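Local atomic coordinates of cell envelope-related transcriptional attenuator domain-containing protein (Streptococcus agalactiae, PDB entry 3OKZ), a protein that is of unknown function but probably takes part in attaching glycopolymers to the bacterial cell wall, like other LytR/CpsA/Psr proteins. Residues Thr131-Phe136 with Pro155-Ile160; Tyr149-Glu154 with Ala165-Arg170. All blocks are in the same frame, centred on the assembly; numbering follows the deposited sequence.

Overall arrangement
The two contacts alternate along the chain: strand 156-160 of contact 1 follows directly on segment 149-154 of contact 2 and leads into helix 162-168, which supplies the other half of contact 2. Their centres lie about 11 Å apart, about 23 Å (contact 1) and 19 Å (contact 2) from the centre of the chain and on the same side of it. Tyr168 belongs to both neighbourhoods, its side chain touching Val132 as well as Val153, and Ile160 CD1 packs 3.5 Å from Ala165 CA. Both contacts fall within the LytR/CpsA/Psr family region. Within contact 2, Arg170 forms a salt bridge with Asp43, which links the end of segment 165-170 to strand 41-51 of the large mixed sheet.

Contact 1 (Thr131-Phe136 with Pro155-Ile160)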
loop_
_atom_site.group_PDB
_atom_site.type_symbol
_atom_site.label_atom_id
_atom_site.label_comp_id
_atom_site.label_asym_id
_atom_site.label_seq_id
_atom_site.Cartn_x
_atom_site.Cartn_y
_atom_site.Cartn_z
ATOM N N THR A 131 18.373 7.318 -4.713
ATOM C CA THR A 131 18.616 8.745 -4.536
ATOM C C THR A 131 17.339 9.538 -4.276
ATOM O O THR A 131 16.440 9.541 -5.110
ATOM C CB THR A 131 19.306 9.312 -5.804
ATOM O OG1 THR A 131 20.650 8.829 -5.857
ATOM C CG2 THR A 131 19.321 10.831 -5.806
ATOM N N VAL A 132 17.264 10.202 -3.118
ATOM C CA VAL A 132 16.104 11.031 -2.771
ATOM C C VAL A 132 16.545 12.409 -2.307
ATOM O O VAL A 132 17.669 12.584 -1.841
ATOM C CB VAL A 132 15.243 10.435 -1.632
ATOM C CG1 VAL A 132 14.572 9.151 -2.100
ATOM C CG2 VAL A 132 16.097 10.225 -0.382
ATOM N N THR A 133 15.635 13.373 -2.413
ATOM C CA THR A 133 15.908 14.757 -2.022
ATOM C C THR A 133 15.102 15.179 -0.786
ATOM O O THR A 133 13.871 15.125 -0.789
ATOM C CB THR A 133 15.565 15.731 -3.183
ATOM O OG1 THR A 133 16.272 15.340 -4.370
ATOM C CG2 THR A 133 15.935 17.155 -2.810
ATOM N N ASN A 134 15.804 15.599 0.265
ATOM C CA ASN A 134 15.155 16.030 1.502
ATOM C C ASN A 134 14.854 17.514 1.410
ATOM O O ASN A 134 15.707 18.347 1.693
ATOM C CB ASN A 134 16.061 15.755 2.702
ATOM C CG ASN A 134 15.561 16.417 3.969
ATOM O OD1 ASN A 134 14.359 16.448 4.231
ATOM N ND2 ASN A 134 16.481 16.940 4.768
ATOM N N LYS A 135 13.631 17.837 1.019
ATOM C CA LYS A 135 13.233 19.228 0.843
ATOM C C LYS A 135 13.300 20.054 2.118
ATOM O O LYS A 135 13.222 21.277 2.062
ATOM C CB LYS A 135 11.822 19.299 0.248
ATOM C CG LYS A 135 10.786 18.575 1.093
ATOM C CD LYS A 135 9.362 18.743 0.580
ATOM C CE LYS A 135 8.387 18.049 1.525
ATOM N NZ LYS A 135 6.964 18.234 1.134
ATOM N N PHE A 136 13.467 19.395 3.259
ATOM C CA PHE A 136 13.528 20.108 4.534
ATOM C C PHE A 136 14.889 20.714 4.875
ATOM O O PHE A 136 15.867 20.567 4.146
ATOM C CB PHE A 136 13.101 19.191 5.683
ATOM C CG PHE A 136 11.761 18.554 5.480
ATOM C CD1 PHE A 136 11.661 17.230 5.063
ATOM C CD2 PHE A 136 10.593 19.286 5.678
ATOM C CE1 PHE A 136 10.419 16.646 4.845
ATOM C CE2 PHE A 136 9.343 18.711 5.461
ATOM C CZ PHE A 136 9.255 17.391 5.045
ATOM N N PRO A 155 19.630 17.174 4.709
ATOM C CA PRO A 155 18.957 18.005 3.700
ATOM C C PRO A 155 19.680 17.914 2.375
ATOM O O PRO A 155 20.895 17.739 2.346
ATOM C CB PRO A 155 19.021 19.410 4.298
ATOM C CG PRO A 155 18.979 19.145 5.761
ATOM C CD PRO A 155 19.926 17.965 5.919
ATOM N N GLY A 156 18.922 18.015 1.289
ATOM C CA GLY A 156 19.501 17.942 -0.036
ATOM C C GLY A 156 19.237 16.626 -0.741
ATOM O O GLY A 156 18.285 15.912 -0.410
ATOM N N THR A 157 20.075 16.315 -1.727
ATOM C CA THR A 157 19.941 15.078 -2.473
ATOM C C THR A 157 21.056 14.138 -2.051
ATOM O O THR A 157 22.168 14.576 -1.771
ATOM C CB THR A 157 20.031 15.309 -4.000
ATOM O OG1 THR A 157 18.882 16.044 -4.453
ATOM C CG2 THR A 157 20.096 13.974 -4.736
ATOM N N HIS A 158 20.744 12.847 -1.978
ATOM C CA HIS A 158 21.723 11.839 -1.596
ATOM C C HIS A 158 21.262 10.456 -2.012
ATOM O O HIS A 158 20.060 10.199 -2.159
ATOM C CB HIS A 158 21.927 11.783 -0.082
ATOM C CG HIS A 158 22.104 13.114 0.568
ATOM N ND1 HIS A 158 21.075 14.022 0.692
ATOM C CD2 HIS A 158 23.182 13.682 1.153
ATOM C CE1 HIS A 158 21.511 15.091 1.328
ATOM N NE2 HIS A 158 22.787 14.911 1.618
ATOM N N LYS A 159 22.232 9.569 -2.208
ATOM C CA LYS A 159 21.923 8.193 -2.526
ATOM C C LYS A 159 21.867 7.575 -1.137
ATOM O O LYS A 159 22.876 7.522 -0.434
ATOM C CB LYS A 159 23.041 7.535 -3.342
ATOM C CG LYS A 159 22.999 5.994 -3.279
ATOM C CD LYS A 159 24.077 5.343 -4.128
ATOM C CE LYS A 159 23.806 5.552 -5.605
ATOM N NZ LYS A 159 22.490 4.973 -5.988
ATOM N N ILE A 160 20.692 7.134 -0.722
ATOM C CA ILE A 160 20.594 6.550 0.597
ATOM C C ILE A 160 20.547 5.023 0.526
ATOM O O ILE A 160 20.452 4.451 -0.561
ATOM C CB ILE A 160 19.353 7.083 1.325
ATOM C CG1 ILE A 160 18.100 6.766 0.517
ATOM C CG2 ILE A 160 19.481 8.590 1.530
ATOM C CD1 ILE A 160 16.817 7.117 1.237
HETATM O O HOH W 1 20.439 6.039 -7.430
#
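Val132 and His158 exchange a reciprocal pair of backbone hydrogen bonds, Val132 N to His158 O at 3.0 Å and His158 N to Val132 O at 3.1 Å. Two residues further on, Asn134 and Gly156 do the same; there Gly156 N reaches Asn134 O at 3.3 Å along an almost straight path (177° at the hydrogen). CA-H...O contacts accompany these bonds, Thr133 CA to Gly156 O between the two pairs and Thr131 CA to His158 O just before the first.

Among side-chain polar contacts, Thr133 OG1 and Thr157 OG1 share a hydrogen bond of 2.7 Å across a non-hydrogen-bonded pair. A water bridges Thr131 OG1 to Lys159 NZ, lying 2.7 Å from the amine, which also donates to the Gly128 carbonyl.

The segments form a two-stranded antiparallel sheet whose strands are joined by a long excursion carrying a second, shorter strand pair, 140-141 with 152-153. With CG anti to the backbone N (chi1 169°), Asn134 turns its amide to the mouth of that excursion: ND2 donates to Phe138 O, while OD1 accepts a weak bond from Phe136 N.

Apolar packing divides between the faces. Beside the threonine hydroxyls, Thr131 CG2 meets Thr157 CG2; on the face of Val132 and His158, Val132 CG2 lies 3.6 Å from Ile160 CD1, the two side chains crossing almost at right angles. Val132 also packs against Tyr168 and helix 178-200.

Contact 2 (Tyr149-Glu154 with Ala165-Arg170); sequences YKAVVE and ALVYSR
Ala151 sits over Val167, and both valine methyls meet the Ala151 carbonyl oxygen. Val167 CG1 lies 3.4 Å from Ala151 O and CG2 3.5 Å from the same atom, so the two methyls sit side by side against that oxygen; CG2 also meets Ala151 CB at 3.9 Å. The valine torsion accounts for this: CG1 is anti to the backbone N (chi1 -180°) and CG2 anti to the carbonyl carbon, which sends both branches outward from the helix. Next to this pair, Leu166 CD2 approaches the Tyr149 ring obliquely and lies 3.4 Å from Tyr149 CE2 and 3.8 Å from Tyr149 CD2. This is the close-packed part of the contact.

The packing slackens toward Val153, where CG2 approaches Tyr168 CB no nearer than 4.2 Å. The outer side of segment 149-154 belongs to Lys150, exposed to solvent, and to Val152, whose side chain also turns away from the helix and lies against Pro139 and Ser141. No hydrogen bond crosses between the segments; their direct contact is van der Waals packing.

The contact thus lays the weakly bonded strand 152-153 and the loop before it over the C-terminal part of helix 162-168. Val153 pairs through its backbone with Ile140; Leu166 also packs on Met117 and Val121 of helix 117-126, while Tyr168 rests against Val189 of helix 178-200.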
loop_
_atom_site.group_PDB
_atom_site.type_symbol
_atom_site.label_atom_id
_atom_site.label_comp_id
_atom_site.label_asym_id
_atom_site.label_seq_id
_atom_site.Cartn_x
_atom_site.Cartn_y
_atom_site.Cartn_z
ATOM N N TYR A 149 15.723 3.432 15.368
ATOM C CA TYR A 149 16.037 3.881 14.026
ATOM C C TYR A 149 16.772 5.207 14.088
ATOM O O TYR A 149 16.177 6.274 13.934
ATOM C CB TYR A 149 14.751 4.001 13.204
ATOM C CG TYR A 149 14.049 2.676 13.055
ATOM C CD1 TYR A 149 13.001 2.320 13.898
ATOM C CD2 TYR A 149 14.482 1.747 12.119
ATOM C CE1 TYR A 149 12.400 1.061 13.810
ATOM C CE2 TYR A 149 13.899 0.492 12.025
ATOM C CZ TYR A 149 12.859 0.152 12.870
ATOM O OH TYR A 149 12.291 -1.096 12.775
ATOM N N LYS A 150 18.080 5.124 14.307
ATOM C CA LYS A 150 18.911 6.313 14.414
ATOM C C LYS A 150 19.376 6.899 13.090
ATOM O O LYS A 150 20.013 7.956 13.076
ATOM C CB LYS A 150 20.126 6.030 15.306
ATOM C CG LYS A 150 19.781 5.849 16.783
ATOM C CD LYS A 150 21.024 5.787 17.662
ATOM C CE LYS A 150 21.821 4.513 17.434
ATOM N NZ LYS A 150 21.057 3.296 17.835
ATOM N N ALA A 151 19.063 6.231 11.980
ATOM C CA ALA A 151 19.471 6.724 10.663
ATOM C C ALA A 151 18.654 7.941 10.278
ATOM O O ALA A 151 17.539 8.143 10.780
ATOM C CB ALA A 151 19.313 5.656 9.620
ATOM N N VAL A 152 19.205 8.739 9.367
ATOM C CA VAL A 152 18.556 9.966 8.925
ATOM C C VAL A 152 18.940 10.322 7.495
ATOM O O VAL A 152 19.866 9.742 6.932
ATOM C CB VAL A 152 18.993 11.164 9.811
ATOM C CG1 VAL A 152 18.984 10.767 11.291
ATOM C CG2 VAL A 152 20.384 11.646 9.379
ATOM N N VAL A 153 18.241 11.296 6.918
ATOM C CA VAL A 153 18.556 11.751 5.574
ATOM C C VAL A 153 18.823 13.263 5.641
ATOM O O VAL A 153 17.905 14.068 5.816
ATOM C CB VAL A 153 17.397 11.439 4.587
ATOM C CG1 VAL A 153 17.756 11.896 3.174
ATOM C CG2 VAL A 153 17.105 9.955 4.596
ATOM N N GLU A 154 20.092 13.639 5.523
ATOM C CA GLU A 154 20.481 15.046 5.582
ATOM C C GLU A 154 19.780 15.852 4.504
ATOM O O GLU A 154 19.357 15.300 3.499
ATOM C CB GLU A 154 21.999 15.176 5.442
ATOM C CG GLU A 154 22.766 14.612 6.636
ATOM C CD GLU A 154 22.514 15.398 7.918
ATOM O OE1 GLU A 154 22.610 14.802 9.029
ATOM O OE2 GLU A 154 22.224 16.617 7.804
ATOM N N ALA A 165 16.381 4.671 3.755
ATOM C CA ALA A 165 15.150 4.615 2.980
ATOM C C ALA A 165 13.943 4.341 3.880
ATOM O O ALA A 165 12.875 4.938 3.702
ATOM C CB ALA A 165 15.263 3.537 1.899
ATOM N N LEU A 166 14.115 3.438 4.841
ATOM C CA LEU A 166 13.038 3.116 5.768
ATOM C C LEU A 166 12.645 4.388 6.524
ATOM O O LEU A 166 11.464 4.745 6.575
ATOM C CB LEU A 166 13.486 2.031 6.751
ATOM C CG LEU A 166 12.534 1.693 7.905
ATOM C CD1 LEU A 166 11.185 1.302 7.357
ATOM C CD2 LEU A 166 13.104 0.558 8.732
ATOM N N VAL A 167 13.641 5.073 7.089
ATOM C CA VAL A 167 13.410 6.307 7.838
ATOM C C VAL A 167 12.732 7.364 6.961
ATOM O O VAL A 167 11.835 8.079 7.416
ATOM C CB VAL A 167 14.743 6.877 8.414
ATOM C CG1 VAL A 167 14.473 8.166 9.203
ATOM C CG2 VAL A 167 15.400 5.844 9.337
ATOM N N TYR A 168 13.141 7.442 5.699
ATOM C CA TYR A 168 12.571 8.399 4.768
ATOM C C TYR A 168 11.098 8.149 4.472
ATOM O O TYR A 168 10.351 9.079 4.167
ATOM C CB TYR A 168 13.355 8.368 3.464
ATOM C CG TYR A 168 12.928 9.403 2.440
ATOM C CD1 TYR A 168 13.236 10.748 2.610
ATOM C CD2 TYR A 168 12.242 9.023 1.286
ATOM C CE1 TYR A 168 12.884 11.685 1.657
ATOM C CE2 TYR A 168 11.880 9.964 0.323
ATOM C CZ TYR A 168 12.212 11.286 0.517
ATOM O OH TYR A 168 11.899 12.204 -0.456
ATOM N N SER A 169 10.661 6.901 4.555
ATOM C CA SER A 169 9.258 6.609 4.272
ATOM C C SER A 169 8.388 6.456 5.514
ATOM O O SER A 169 7.210 6.117 5.407
ATOM C CB SER A 169 9.146 5.355 3.413
ATOM O OG SER A 169 9.816 4.279 4.031
ATOM N N ARG A 170 8.955 6.697 6.691
ATOM C CA ARG A 170 8.170 6.605 7.915
ATOM C C ARG A 170 7.938 7.991 8.515
ATOM O O ARG A 170 6.917 8.240 9.151
ATOM C CB ARG A 170 8.882 5.727 8.941
ATOM C CG ARG A 170 8.600 4.235 8.834
ATOM C CD ARG A 170 9.506 3.474 9.793
ATOM N NE ARG A 170 8.979 2.160 10.145
ATOM C CZ ARG A 170 7.812 1.963 10.747
ATOM N NH1 ARG A 170 7.044 3.000 11.063
ATOM N NH2 ARG A 170 7.414 0.732 11.035
#